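Local coordinates for aminopeptidase N family protein (Idiomarina loihiensis L2TR, PDB 4FGM), which is a zinc-containing hydrolase of peptidase family M61 and probably acts as an aminopeptidase, removing residues from the N-terminal end of peptides, at residues F155-Y160 with I164-L169; K287-Y292 with S298-L303. One frame throughout, in Å; residues are numbered along the deposited sequence.

Contact 1: residues F155-Y160 with I164-L169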
loop_
_atom_site.group_PDB
_atom_site.type_symbol
_atom_site.label_atom_id
_atom_site.label_comp_id
_atom_site.label_asym_id
_atom_site.label_seq_id
_atom_site.Cartn_x
_atom_site.Cartn_y
_atom_site.Cartn_z
ATOM N N PHE A 155 1.548 -27.083 7.191
ATOM C CA PHE A 155 0.770 -26.000 7.759
ATOM C C PHE A 155 -0.709 -26.239 7.499
ATOM O O PHE A 155 -1.074 -26.941 6.554
ATOM C CB PHE A 155 1.205 -24.660 7.137
ATOM C CG PHE A 155 2.684 -24.383 7.263
ATOM C CD1 PHE A 155 3.591 -24.953 6.374
ATOM C CD2 PHE A 155 3.166 -23.569 8.283
ATOM C CE1 PHE A 155 4.960 -24.727 6.509
ATOM C CE2 PHE A 155 4.527 -23.335 8.429
ATOM C CZ PHE A 155 5.431 -23.910 7.534
ATOM N N ARG A 156 -1.557 -25.654 8.342
ATOM C CA ARG A 156 -3.000 -25.812 8.201
ATOM C C ARG A 156 -3.761 -24.487 8.294
ATOM O O ARG A 156 -3.483 -23.656 9.160
ATOM C CB ARG A 156 -3.530 -26.767 9.279
ATOM C CG ARG A 156 -5.030 -27.008 9.224
ATOM C CD ARG A 156 -5.483 -27.960 10.325
ATOM N NE ARG A 156 -6.937 -28.131 10.349
ATOM C CZ ARG A 156 -7.804 -27.165 10.651
ATOM N NH1 ARG A 156 -7.378 -25.947 10.961
ATOM N NH2 ARG A 156 -9.105 -27.416 10.635
ATOM N N ALA A 157 -4.717 -24.303 7.390
ATOM C CA ALA A 157 -5.556 -23.111 7.381
ATOM C C ALA A 157 -7.000 -23.593 7.534
ATOM O O ALA A 157 -7.357 -24.655 7.028
ATOM C CB ALA A 157 -5.386 -22.350 6.072
ATOM N N ASP A 158 -7.834 -22.821 8.222
ATOM C CA ASP A 158 -9.217 -23.235 8.419
ATOM C C ASP A 158 -10.025 -23.367 7.133
ATOM O O ASP A 158 -10.987 -24.128 7.077
ATOM C CB ASP A 158 -9.924 -22.278 9.381
ATOM C CG ASP A 158 -9.332 -22.316 10.781
ATOM O OD1 ASP A 158 -8.710 -23.340 11.138
ATOM O OD2 ASP A 158 -9.500 -21.331 11.530
ATOM N N ASN A 159 -9.630 -22.641 6.096
ATOM C CA ASN A 159 -10.341 -22.680 4.816
ATOM C C ASN A 159 -9.541 -21.969 3.719
ATOM O O ASN A 159 -8.522 -21.328 3.995
ATOM C CB ASN A 159 -11.710 -22.018 4.965
ATOM C CG ASN A 159 -11.620 -20.664 5.631
ATOM O OD1 ASN A 159 -10.861 -19.797 5.194
ATOM N ND2 ASN A 159 -12.392 -20.475 6.697
ATOM N N TYR A 160 -10.005 -22.072 2.478
ATOM C CA TYR A 160 -9.299 -21.452 1.370
ATOM C C TYR A 160 -9.026 -19.966 1.602
ATOM O O TYR A 160 -7.938 -19.476 1.300
ATOM C CB TYR A 160 -10.072 -21.625 0.066
ATOM C CG TYR A 160 -9.276 -21.191 -1.141
ATOM C CD1 TYR A 160 -8.190 -21.949 -1.592
ATOM C CD2 TYR A 160 -9.574 -20.009 -1.811
ATOM C CE1 TYR A 160 -7.420 -21.537 -2.680
ATOM C CE2 TYR A 160 -8.810 -19.585 -2.901
ATOM C CZ TYR A 160 -7.734 -20.354 -3.326
ATOM O OH TYR A 160 -6.954 -19.937 -4.375
ATOM N N ILE A 164 -5.126 -18.323 1.465
ATOM C CA ILE A 164 -4.586 -17.276 0.611
ATOM C C ILE A 164 -4.279 -15.973 1.342
ATOM O O ILE A 164 -4.009 -14.946 0.718
ATOM C CB ILE A 164 -5.519 -17.010 -0.583
ATOM C CG1 ILE A 164 -6.880 -16.516 -0.100
ATOM C CG2 ILE A 164 -5.685 -18.292 -1.386
ATOM C CD1 ILE A 164 -7.801 -16.111 -1.228
ATOM N N ASP A 165 -4.306 -16.015 2.669
ATOM C CA ASP A 165 -3.994 -14.828 3.441
ATOM C C ASP A 165 -2.723 -15.023 4.266
ATOM O O ASP A 165 -2.452 -14.275 5.205
ATOM C CB ASP A 165 -5.154 -14.443 4.357
ATOM C CG ASP A 165 -5.027 -13.021 4.868
ATOM O OD1 ASP A 165 -4.673 -12.144 4.041
ATOM O OD2 ASP A 165 -5.278 -12.779 6.073
ATOM N N TYR A 166 -1.950 -16.047 3.924
ATOM C CA TYR A 166 -0.693 -16.299 4.618
ATOM C C TYR A 166 0.425 -16.346 3.588
ATOM O O TYR A 166 0.636 -17.371 2.951
ATOM C CB TYR A 166 -0.712 -17.642 5.378
ATOM C CG TYR A 166 -1.715 -17.746 6.498
ATOM C CD1 TYR A 166 -2.791 -18.624 6.411
ATOM C CD2 TYR A 166 -1.580 -16.977 7.656
ATOM C CE1 TYR A 166 -3.715 -18.738 7.447
ATOM C CE2 TYR A 166 -2.491 -17.079 8.701
ATOM C CZ TYR A 166 -3.561 -17.964 8.593
ATOM O OH TYR A 166 -4.470 -18.079 9.627
ATOM N N PRO A 167 1.133 -15.227 3.379
ATOM C CA PRO A 167 2.217 -15.286 2.389
ATOM C C PRO A 167 3.404 -16.041 2.975
ATOM O O PRO A 167 3.494 -16.201 4.188
ATOM C CB PRO A 167 2.530 -13.813 2.122
ATOM C CG PRO A 167 2.142 -13.133 3.428
ATOM C CD PRO A 167 0.838 -13.833 3.764
ATOM N N PHE A 168 4.297 -16.515 2.112
ATOM C CA PHE A 168 5.486 -17.255 2.541
ATOM C C PHE A 168 6.753 -16.592 1.998
ATOM O O PHE A 168 6.782 -16.111 0.860
ATOM C CB PHE A 168 5.458 -18.709 2.029
ATOM C CG PHE A 168 4.633 -19.654 2.862
ATOM C CD1 PHE A 168 3.242 -19.575 2.868
ATOM C CD2 PHE A 168 5.251 -20.641 3.630
ATOM C CE1 PHE A 168 2.473 -20.477 3.614
ATOM C CE2 PHE A 168 4.495 -21.547 4.380
ATOM C CZ PHE A 168 3.103 -21.462 4.377
ATOM N N LEU A 169 7.799 -16.582 2.816
ATOM C CA LEU A 169 9.089 -16.018 2.435
ATOM C C LEU A 169 10.158 -17.054 2.792
ATOM O O LEU A 169 10.226 -17.525 3.930
ATOM C CB LEU A 169 9.349 -14.708 3.193
ATOM C CG LEU A 169 10.696 -14.018 2.945
ATOM C CD1 LEU A 169 10.880 -13.787 1.448
ATOM C CD2 LEU A 169 10.753 -12.689 3.699
HETATM O O HOH W 1 -6.543 -20.586 9.800
#

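Contact 2: residues K287-Y292 with S298-L303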
loop_
_atom_site.group_PDB
_atom_site.type_symbol
_atom_site.label_atom_id
_atom_site.label_comp_id
_atom_site.label_asym_id
_atom_site.label_seq_id
_atom_site.Cartn_x
_atom_site.Cartn_y
_atom_site.Cartn_z
ATOM N N LYS A 287 -18.871 -5.004 4.206
ATOM C CA LYS A 287 -19.641 -6.219 3.988
ATOM C C LYS A 287 -19.402 -6.812 2.609
ATOM O O LYS A 287 -19.519 -8.022 2.417
ATOM C CB LYS A 287 -21.131 -5.938 4.198
ATOM C CG LYS A 287 -21.428 -5.451 5.609
ATOM C CD LYS A 287 -22.907 -5.494 5.959
ATOM C CE LYS A 287 -23.125 -5.008 7.390
ATOM N NZ LYS A 287 -24.529 -5.171 7.851
ATOM N N ALA A 288 -19.054 -5.961 1.652
ATOM C CA ALA A 288 -18.792 -6.421 0.292
ATOM C C ALA A 288 -17.612 -7.390 0.271
ATOM O O ALA A 288 -17.428 -8.126 -0.692
ATOM C CB ALA A 288 -18.512 -5.228 -0.617
ATOM N N PHE A 289 -16.819 -7.388 1.341
ATOM C CA PHE A 289 -15.658 -8.274 1.452
ATOM C C PHE A 289 -15.951 -9.460 2.392
ATOM O O PHE A 289 -15.033 -10.166 2.821
ATOM C CB PHE A 289 -14.434 -7.495 1.978
ATOM C CG PHE A 289 -13.870 -6.480 1.008
ATOM C CD1 PHE A 289 -14.378 -6.354 -0.283
ATOM C CD2 PHE A 289 -12.813 -5.653 1.393
ATOM C CE1 PHE A 289 -13.840 -5.424 -1.174
ATOM C CE2 PHE A 289 -12.269 -4.718 0.510
ATOM C CZ PHE A 289 -12.786 -4.605 -0.775
ATOM N N LEU A 290 -17.227 -9.668 2.707
ATOM C CA LEU A 290 -17.644 -10.755 3.589
ATOM C C LEU A 290 -18.711 -11.641 2.941
ATOM O O LEU A 290 -19.906 -11.440 3.153
ATOM C CB LEU A 290 -18.182 -10.182 4.906
ATOM C CG LEU A 290 -17.160 -9.508 5.826
ATOM C CD1 LEU A 290 -17.881 -8.733 6.926
ATOM C CD2 LEU A 290 -16.230 -10.564 6.422
ATOM N N PRO A 291 -18.291 -12.656 2.167
ATOM C CA PRO A 291 -16.898 -13.011 1.879
ATOM C C PRO A 291 -16.356 -12.303 0.631
ATOM O O PRO A 291 -17.062 -11.518 -0.004
ATOM C CB PRO A 291 -16.983 -14.514 1.677
ATOM C CG PRO A 291 -18.251 -14.618 0.859
ATOM C CD PRO A 291 -19.208 -13.641 1.561
ATOM N N TYR A 292 -15.101 -12.589 0.292
ATOM C CA TYR A 292 -14.471 -12.016 -0.893
ATOM C C TYR A 292 -14.917 -12.785 -2.138
ATOM O O TYR A 292 -15.081 -14.006 -2.097
ATOM C CB TYR A 292 -12.937 -12.114 -0.812
ATOM C CG TYR A 292 -12.256 -11.099 0.076
ATOM C CD1 TYR A 292 -11.854 -11.429 1.367
ATOM C CD2 TYR A 292 -12.022 -9.799 -0.374
ATOM C CE1 TYR A 292 -11.238 -10.489 2.192
ATOM C CE2 TYR A 292 -11.405 -8.848 0.439
ATOM C CZ TYR A 292 -11.016 -9.199 1.723
ATOM O OH TYR A 292 -10.420 -8.255 2.536
ATOM N N SER A 298 -14.739 -6.167 -7.315
ATOM C CA SER A 298 -15.659 -6.104 -6.183
ATOM C C SER A 298 -15.656 -4.645 -5.754
ATOM O O SER A 298 -14.714 -4.164 -5.124
ATOM C CB SER A 298 -15.184 -7.012 -5.037
ATOM O OG SER A 298 -16.157 -7.084 -4.002
ATOM N N TYR A 299 -16.728 -3.951 -6.104
ATOM C CA TYR A 299 -16.854 -2.528 -5.838
ATOM C C TYR A 299 -17.270 -2.102 -4.437
ATOM O O TYR A 299 -18.185 -2.669 -3.851
ATOM C CB TYR A 299 -17.836 -1.928 -6.851
ATOM C CG TYR A 299 -17.504 -2.238 -8.296
ATOM C CD1 TYR A 299 -16.517 -1.523 -8.976
ATOM C CD2 TYR A 299 -18.177 -3.250 -8.986
ATOM C CE1 TYR A 299 -16.206 -1.807 -10.305
ATOM C CE2 TYR A 299 -17.876 -3.539 -10.315
ATOM C CZ TYR A 299 -16.888 -2.814 -10.971
ATOM O OH TYR A 299 -16.563 -3.095 -12.284
ATOM N N THR A 300 -16.590 -1.089 -3.917
ATOM C CA THR A 300 -16.905 -0.524 -2.613
ATOM C C THR A 300 -16.312 0.883 -2.541
ATOM O O THR A 300 -15.177 1.113 -2.958
ATOM C CB THR A 300 -16.350 -1.375 -1.441
ATOM O OG1 THR A 300 -16.693 -0.742 -0.199
ATOM C CG2 THR A 300 -14.832 -1.513 -1.530
ATOM N N GLU A 301 -17.091 1.823 -2.021
ATOM C CA GLU A 301 -16.648 3.209 -1.901
ATOM C C GLU A 301 -16.025 3.465 -0.539
ATOM O O GLU A 301 -15.703 4.607 -0.215
ATOM C CB GLU A 301 -17.836 4.156 -2.059
ATOM C CG GLU A 301 -18.860 4.022 -0.926
ATOM C CD GLU A 301 -19.968 5.052 -1.005
ATOM O OE1 GLU A 301 -20.631 5.142 -2.063
ATOM O OE2 GLU A 301 -20.176 5.770 -0.004
ATOM N N GLN A 302 -15.849 2.410 0.253
ATOM C CA GLN A 302 -15.311 2.565 1.598
ATOM C C GLN A 302 -13.794 2.656 1.788
ATOM O O GLN A 302 -13.320 2.782 2.921
ATOM C CB GLN A 302 -15.868 1.451 2.483
ATOM C CG GLN A 302 -17.382 1.500 2.624
ATOM C CD GLN A 302 -17.932 0.353 3.442
ATOM O OE1 GLN A 302 -17.474 0.091 4.555
ATOM N NE2 GLN A 302 -18.926 -0.335 2.898
ATOM N N LEU A 303 -13.021 2.608 0.707
ATOM C CA LEU A 303 -11.571 2.692 0.853
ATOM C C LEU A 303 -11.106 4.031 1.430
ATOM O O LEU A 303 -9.962 4.153 1.873
ATOM C CB LEU A 303 -10.881 2.420 -0.481
ATOM C CG LEU A 303 -11.076 0.995 -1.022
ATOM C CD1 LEU A 303 -10.209 0.799 -2.259
ATOM C CD2 LEU A 303 -10.705 -0.031 0.045
HETATM O O HOH W 2 -15.420 -9.138 -2.241
#

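Contact 1: residues F155-Y160 with I164-L169
In the Peptidase M61 N-terminal domain, the one-turn helix 160-163 links strand 153-157 to strand 168-171, and this contact joins the strand end and the first helical residue to the chain that leaves the helix. The strands meet through an edge-to-face aromatic pair: Phe168 directs the CE2 and CZ edge of its ring at the face of Phe155, with centroids 5.2 Å apart and planes at 88°. Two buried phenylalanines suit it because such a pair needs no polar partner, and Phe168 also meets the ring of Phe106 in a nearly parallel pair. Midway, Ala157 brings just a methyl group, CB, to the edge of the Tyr166 ring, 4.2 Å from CE1; a water accepts from Asp158 N and lies 3.3 Å from Tyr166 OH.

At the helix itself, Ile164 N gives a nearly straight hydrogen bond to Tyr160 O, 3.0 Å long, the i to i+4 bond that closes the turn. Tyr160 holds CG anti to its N (chi1 -171°), which carries the ring to Ile164 CG2, while OH bonds to Cys112 O. This methyl sits over one ring face, offset toward the rim, a CH-pi contact 3.9 Å from the centroid and closest to Tyr160 CZ, at 3.5 Å.

Contact 2: residues K287-Y292 with S298-L303
Phe289 meets Ser298 and Thr300 where the long loop between helices 262-277 and 303-306 folds back on itself, and its side chain can be followed outward. From CB, chi1 of -69° places CG anti to the carbonyl carbon, and the ring runs out to Ser298 and Thr300. Along one flank, CD1 and then CE1 pass Ser298 OG, which lies near the ring plane at the edge, 4.0 Å from CE1. CE1 and CZ both meet the methyl CG2 of Thr300, nearest at CZ, 3.8 Å, the two side chains crossing at about a right angle. Tyr292 CE2, from the same segment, lies over one face. A large apolar ring suits this buried position, with a methyl and a neighbouring ring to pack on.

Thr300 suits its place because its two branches do different work: CG2 packs on Phe289, while OG1 accepts from Gln302 N at 3.3 Å, an ST turn. Ser298, small and polar, faces the carbonyl of Ala288 through a water, which donates to Ala288 O at 2.7 Å and lies 2.8 Å from Ser298 OG.

Beyond the loop, Ser355 OG of helix 351-356 bonds to Thr300 O and to N of Leu303, the first residue of helix 303-306. Glu307, a zinc ligand just after that helix, has its side chain about 8 Å from that of Phe289, without contact.

How the contacts relate
Contact 1 and contact 2 follow one another along the chain, the first in the N-terminal domain and the second in the M61 glycyl aminopeptidase region; their centres lie 21 Å apart and their nearest atoms about 7 Å, without touching. All the touching residues of contact 1 are buried, whereas contact 2 runs from the buried Phe289, Ser298 and Thr300 to the exposed Tyr299. Contact 1 brings together two strand ends and the short helix between them, through aromatic and CH-pi packing and a direct backbone bond. Contact 2 joins two largely non-regular parts of the connection between helices 262-277 and 303-306, with a single ring, a methyl group and a bridging water.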